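Local coordinates for 5' nucleotidase family protein (Staphylococcus aureus subsp. aureus, PDB 4Q7F), which belongs to the 5'-nucleotidase family and joins a calcineurin-like phosphoesterase domain, which binds manganese and magnesium, to a 5'-nucleotidase C-terminal domain, at residues F181-P193 and E228-I240. Numbering follows the deposited sequence.
Sequences FHSAFEILQQYLP and EGYAMLEAFSKDI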
loop_
_atom_site.group_PDB
_atom_site.type_symbol
_atom_site.label_atom_id
_atom_site.label_comp_id
_atom_site.label_asym_id
_atom_site.label_seq_id
_atom_site.Cartn_x
_atom_site.Cartn_y
_atom_site.Cartn_z
ATOM N N PHE A 181 -8.872 -15.273 -6.207
ATOM C CA PHE A 181 -7.747 -14.546 -6.794
ATOM C C PHE A 181 -6.844 -15.466 -7.588
ATOM O O PHE A 181 -6.187 -16.334 -7.027
ATOM C CB PHE A 181 -6.934 -13.864 -5.693
ATOM C CG PHE A 181 -7.764 -13.004 -4.807
ATOM C CD1 PHE A 181 -8.464 -13.563 -3.742
ATOM C CD2 PHE A 181 -7.886 -11.654 -5.045
ATOM C CE1 PHE A 181 -9.271 -12.776 -2.934
ATOM C CE2 PHE A 181 -8.690 -10.863 -4.246
ATOM C CZ PHE A 181 -9.377 -11.423 -3.186
ATOM N N HIS A 182 -6.770 -15.261 -8.894
ATOM C CA HIS A 182 -5.929 -16.117 -9.720
ATOM C C HIS A 182 -4.586 -15.465 -10.058
ATOM O O HIS A 182 -4.468 -14.235 -10.129
ATOM C CB HIS A 182 -6.669 -16.474 -11.015
ATOM C CG HIS A 182 -7.971 -17.173 -10.791
ATOM N ND1 HIS A 182 -8.079 -18.543 -10.715
ATOM C CD2 HIS A 182 -9.226 -16.689 -10.640
ATOM C CE1 HIS A 182 -9.341 -18.875 -10.508
ATOM N NE2 HIS A 182 -10.058 -17.767 -10.465
ATOM N N SER A 183 -3.569 -16.305 -10.246
ATOM C CA SER A 183 -2.249 -15.839 -10.659
ATOM C C SER A 183 -2.346 -14.929 -11.893
ATOM O O SER A 183 -2.976 -15.305 -12.884
ATOM C CB SER A 183 -1.389 -17.039 -11.032
ATOM O OG SER A 183 -0.265 -16.631 -11.789
ATOM N N ALA A 184 -1.712 -13.759 -11.837
ATOM C CA ALA A 184 -1.710 -12.827 -12.962
ATOM C C ALA A 184 -0.953 -13.445 -14.126
ATOM O O ALA A 184 -1.320 -13.252 -15.276
ATOM C CB ALA A 184 -1.088 -11.498 -12.576
ATOM N N PHE A 185 0.085 -14.212 -13.824
ATOM C CA PHE A 185 0.849 -14.887 -14.864
ATOM C C PHE A 185 -0.023 -15.877 -15.628
ATOM O O PHE A 185 0.011 -15.926 -16.867
ATOM C CB PHE A 185 2.030 -15.650 -14.252
ATOM C CG PHE A 185 2.841 -16.417 -15.259
ATOM C CD1 PHE A 185 2.389 -17.625 -15.753
ATOM C CD2 PHE A 185 4.056 -15.931 -15.708
ATOM C CE1 PHE A 185 3.125 -18.331 -16.687
ATOM C CE2 PHE A 185 4.804 -16.638 -16.634
ATOM C CZ PHE A 185 4.336 -17.839 -17.126
ATOM N N GLU A 186 -0.782 -16.687 -14.889
ATOM C CA GLU A 186 -1.622 -17.725 -15.507
ATOM C C GLU A 186 -2.748 -17.143 -16.348
ATOM O O GLU A 186 -3.023 -17.635 -17.437
ATOM C CB GLU A 186 -2.205 -18.666 -14.459
ATOM C CG GLU A 186 -1.161 -19.468 -13.701
ATOM C CD GLU A 186 -1.771 -20.404 -12.678
ATOM O OE1 GLU A 186 -3.007 -20.629 -12.722
ATOM O OE2 GLU A 186 -1.007 -20.917 -11.835
ATOM N N ILE A 187 -3.408 -16.110 -15.841
ATOM C CA ILE A 187 -4.496 -15.492 -16.598
ATOM C C ILE A 187 -3.941 -14.822 -17.862
ATOM O O ILE A 187 -4.553 -14.895 -18.934
ATOM C CB ILE A 187 -5.307 -14.517 -15.733
ATOM C CG1 ILE A 187 -5.970 -15.271 -14.579
ATOM C CG2 ILE A 187 -6.358 -13.798 -16.566
ATOM C CD1 ILE A 187 -6.829 -16.456 -14.992
ATOM N N LEU A 188 -2.790 -14.169 -17.740
ATOM C CA LEU A 188 -2.166 -13.543 -18.891
ATOM C C LEU A 188 -1.842 -14.611 -19.926
ATOM O O LEU A 188 -2.198 -14.475 -21.097
ATOM C CB LEU A 188 -0.884 -12.784 -18.504
ATOM C CG LEU A 188 -0.114 -12.143 -19.672
ATOM C CD1 LEU A 188 -0.988 -11.165 -20.435
ATOM C CD2 LEU A 188 1.127 -11.444 -19.148
ATOM N N GLN A 189 -1.168 -15.669 -19.477
ATOM C CA GLN A 189 -0.781 -16.779 -20.335
ATOM C C GLN A 189 -1.958 -17.352 -21.115
ATOM O O GLN A 189 -1.833 -17.708 -22.289
ATOM C CB GLN A 189 -0.168 -17.897 -19.493
ATOM C CG GLN A 189 0.293 -19.088 -20.321
ATOM C CD GLN A 189 0.965 -20.144 -19.481
ATOM O OE1 GLN A 189 2.042 -20.612 -19.816
ATOM N NE2 GLN A 189 0.343 -20.506 -18.370
ATOM N N GLN A 190 -3.097 -17.444 -20.447
ATOM C CA GLN A 190 -4.292 -17.997 -21.054
ATOM C C GLN A 190 -4.954 -17.027 -22.044
ATOM O O GLN A 190 -5.468 -17.457 -23.063
ATOM C CB GLN A 190 -5.251 -18.446 -19.953
ATOM C CG GLN A 190 -4.661 -19.592 -19.128
ATOM C CD GLN A 190 -5.375 -19.823 -17.811
ATOM O OE1 GLN A 190 -6.516 -19.401 -17.627
ATOM N NE2 GLN A 190 -4.705 -20.507 -16.887
ATOM N N TYR A 191 -4.909 -15.724 -21.755
ATOM C CA TYR A 191 -5.497 -14.708 -22.640
ATOM C C TYR A 191 -4.660 -14.295 -23.855
ATOM O O TYR A 191 -5.220 -13.890 -24.878
ATOM C CB TYR A 191 -5.810 -13.431 -21.870
ATOM C CG TYR A 191 -7.210 -13.313 -21.326
ATOM C CD1 TYR A 191 -8.217 -12.728 -22.094
ATOM C CD2 TYR A 191 -7.520 -13.719 -20.040
ATOM C CE1 TYR A 191 -9.498 -12.580 -21.596
ATOM C CE2 TYR A 191 -8.794 -13.577 -19.533
ATOM C CZ TYR A 191 -9.774 -13.004 -20.310
ATOM O OH TYR A 191 -11.040 -12.863 -19.805
ATOM N N LEU A 192 -3.335 -14.343 -23.740
ATOM C CA LEU A 192 -2.479 -13.927 -24.852
ATOM C C LEU A 192 -2.872 -14.438 -26.225
ATOM O O LEU A 192 -3.035 -13.636 -27.137
ATOM C CB LEU A 192 -1.007 -14.210 -24.600
ATOM C CG LEU A 192 -0.309 -13.057 -23.891
ATOM C CD1 LEU A 192 1.090 -13.468 -23.477
ATOM C CD2 LEU A 192 -0.260 -11.827 -24.780
ATOM N N PRO A 193 -3.019 -15.763 -26.375
ATOM C CA PRO A 193 -3.378 -16.273 -27.692
ATOM C C PRO A 193 -4.584 -15.555 -28.298
ATOM O O PRO A 193 -4.533 -15.157 -29.442
ATOM C CB PRO A 193 -3.701 -17.744 -27.423
ATOM C CG PRO A 193 -2.889 -18.096 -26.223
ATOM C CD PRO A 193 -2.844 -16.845 -25.387
ATOM N N GLU A 228 4.534 -10.853 -9.832
ATOM C CA GLU A 228 4.816 -11.776 -10.922
ATOM C C GLU A 228 5.238 -11.069 -12.209
ATOM O O GLU A 228 5.228 -11.677 -13.277
ATOM C CB GLU A 228 3.541 -12.567 -11.235
ATOM C CG GLU A 228 2.803 -13.128 -10.030
ATOM C CD GLU A 228 1.530 -13.858 -10.419
ATOM O OE1 GLU A 228 1.615 -14.842 -11.172
ATOM O OE2 GLU A 228 0.447 -13.479 -9.941
ATOM N N GLY A 229 5.600 -9.796 -12.116
ATOM C CA GLY A 229 5.946 -9.009 -13.292
ATOM C C GLY A 229 7.124 -9.524 -14.099
ATOM O O GLY A 229 7.098 -9.492 -15.333
ATOM N N TYR A 230 8.163 -10.000 -13.418
ATOM C CA TYR A 230 9.331 -10.495 -14.129
ATOM C C TYR A 230 8.998 -11.762 -14.910
ATOM O O TYR A 230 9.311 -11.867 -16.099
ATOM C CB TYR A 230 10.516 -10.741 -13.200
ATOM C CG TYR A 230 11.753 -11.107 -13.972
ATOM C CD1 TYR A 230 12.009 -12.429 -14.332
ATOM C CD2 TYR A 230 12.655 -10.133 -14.366
ATOM C CE1 TYR A 230 13.131 -12.767 -15.067
ATOM C CE2 TYR A 230 13.792 -10.463 -15.091
ATOM C CZ TYR A 230 14.021 -11.777 -15.442
ATOM O OH TYR A 230 15.145 -12.094 -16.168
ATOM N N ALA A 231 8.361 -12.721 -14.244
ATOM C CA ALA A 231 7.982 -13.974 -14.893
ATOM C C ALA A 231 7.084 -13.690 -16.106
ATOM O O ALA A 231 7.166 -14.375 -17.118
ATOM C CB ALA A 231 7.278 -14.887 -13.914
HETATM N N MSE A 232 6.232 -12.679 -15.992
HETATM C CA MSE A 232 5.331 -12.302 -17.096
HETATM C C MSE A 232 6.115 -11.794 -18.291
HETATM O O MSE A 232 5.892 -12.224 -19.431
HETATM C CB MSE A 232 4.320 -11.286 -16.584
HETATM C CG MSE A 232 3.247 -11.961 -15.734
HETATM SE SE MSE A 232 2.451 -10.652 -14.475
HETATM C CE MSE A 232 0.926 -10.187 -15.632
ATOM N N LEU A 233 7.046 -10.877 -18.055
ATOM C CA LEU A 233 7.880 -10.356 -19.142
ATOM C C LEU A 233 8.797 -11.438 -19.709
ATOM O O LEU A 233 8.860 -11.640 -20.922
ATOM C CB LEU A 233 8.715 -9.164 -18.659
ATOM C CG LEU A 233 7.955 -7.859 -18.439
ATOM C CD1 LEU A 233 8.771 -6.893 -17.603
ATOM C CD2 LEU A 233 7.584 -7.243 -19.775
ATOM N N GLU A 234 9.506 -12.126 -18.819
ATOM C CA GLU A 234 10.419 -13.186 -19.200
ATOM C C GLU A 234 9.751 -14.182 -20.154
ATOM O O GLU A 234 10.363 -14.621 -21.120
ATOM C CB GLU A 234 10.918 -13.924 -17.948
ATOM C CG GLU A 234 11.848 -15.103 -18.217
ATOM C CD GLU A 234 12.172 -15.911 -16.960
ATOM O OE1 GLU A 234 13.326 -16.352 -16.827
ATOM O OE2 GLU A 234 11.289 -16.102 -16.093
ATOM N N ALA A 235 8.502 -14.534 -19.875
ATOM C CA ALA A 235 7.771 -15.494 -20.686
ATOM C C ALA A 235 7.058 -14.888 -21.886
ATOM O O ALA A 235 7.005 -15.518 -22.954
ATOM C CB ALA A 235 6.754 -16.222 -19.823
ATOM N N PHE A 236 6.515 -13.680 -21.737
ATOM C CA PHE A 236 5.707 -13.105 -22.814
ATOM C C PHE A 236 6.123 -11.751 -23.411
ATOM O O PHE A 236 5.346 -11.161 -24.163
ATOM C CB PHE A 236 4.254 -13.013 -22.328
ATOM C CG PHE A 236 3.759 -14.277 -21.717
ATOM C CD1 PHE A 236 3.636 -15.429 -22.489
ATOM C CD2 PHE A 236 3.431 -14.336 -20.371
ATOM C CE1 PHE A 236 3.196 -16.617 -21.923
ATOM C CE2 PHE A 236 2.984 -15.518 -19.803
ATOM C CZ PHE A 236 2.872 -16.663 -20.576
ATOM N N SER A 237 7.339 -11.284 -23.134
ATOM C CA SER A 237 7.780 -9.980 -23.655
ATOM C C SER A 237 7.503 -9.750 -25.146
ATOM O O SER A 237 6.949 -8.721 -25.513
ATOM C CB SER A 237 9.274 -9.744 -23.404
ATOM O OG SER A 237 9.628 -8.437 -23.845
ATOM N N LYS A 238 7.879 -10.706 -25.998
ATOM C CA LYS A 238 7.704 -10.548 -27.457
ATOM C C LYS A 238 6.274 -10.246 -27.917
ATOM O O LYS A 238 6.082 -9.736 -29.018
ATOM C CB LYS A 238 8.209 -11.784 -28.210
ATOM C CG LYS A 238 7.383 -13.045 -27.990
ATOM C CD LYS A 238 7.778 -14.123 -28.991
ATOM C CE LYS A 238 6.762 -15.249 -29.026
ATOM N NZ LYS A 238 7.087 -16.196 -30.122
ATOM N N ASP A 239 5.285 -10.567 -27.088
ATOM C CA ASP A 239 3.878 -10.339 -27.411
ATOM C C ASP A 239 3.271 -9.145 -26.657
ATOM O O ASP A 239 2.112 -8.794 -26.872
ATOM C CB ASP A 239 3.088 -11.607 -27.094
ATOM C CG ASP A 239 3.528 -12.792 -27.949
ATOM O OD1 ASP A 239 3.848 -12.580 -29.135
ATOM O OD2 ASP A 239 3.536 -13.930 -27.445
ATOM N N ILE A 240 4.059 -8.532 -25.779
ATOM C CA ILE A 240 3.615 -7.385 -24.991
ATOM C C ILE A 240 4.379 -6.152 -25.454
ATOM O O ILE A 240 5.615 -6.138 -25.495
ATOM C CB ILE A 240 3.886 -7.576 -23.483
ATOM C CG1 ILE A 240 3.236 -8.864 -22.971
ATOM C CG2 ILE A 240 3.367 -6.381 -22.717
ATOM C CD1 ILE A 240 3.615 -9.239 -21.549
#
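Two neighbouring helices of the calcineurin-like phosphoesterase domain, 184-193 and 229-236, run side by side in nearly parallel directions, their axes 9.7 Å apart and crossing at -25°; Glu-228 ties their N-terminal ends together, and Phe-185 and Phe-236 interlock farther along. Both helices pack on strand 201-207, where Ala-184 and Met-232 touch Tyr-206. The Glu-228 carboxylate receives three hydrogen bonds from the start of helix 184-193. Its OE1 takes the hydroxyl of Ser-183 on its syn lone pair, Ser-183 OG to Glu-228 OE1 2.7 Å, and also accepts from Phe-185 N, which comes from above the carboxylate plane. Glu-228 OE2 accepts from Ala-184 N at 2.9 Å, on the syn side but tilted out of plane. Ser-183 is the N-cap: its OG, donor to Glu-228, accepts in turn from Glu-186 N at 3.1 Å. Next to this polar end, Phe-185, with CG anti to the backbone N (chi1 178°), enters a hole formed by Ala-231, Met-232, Ala-235 and Phe-236. Phe-236 CE2 lies over one face of the Phe-185 ring, toward the rim, 3.8 Å from Phe-185 CZ; the ring planes meet obliquely at 44°. Reciprocally, Phe-236 is a knob among Phe-185, Leu-188, Gln-189 and Leu-192, with Leu-192 CD1 3.3 Å from Phe-236 CG. The bent selenomethionine Met-232 carries its CE to Leu-188 CD2, 3.7 Å away. Because the carboxylate meets amide N-H groups at a helix start, the helix dipole would probably stabilise its negative charge, while the two reciprocal aromatic knobs would be expected to resist sliding between the helices.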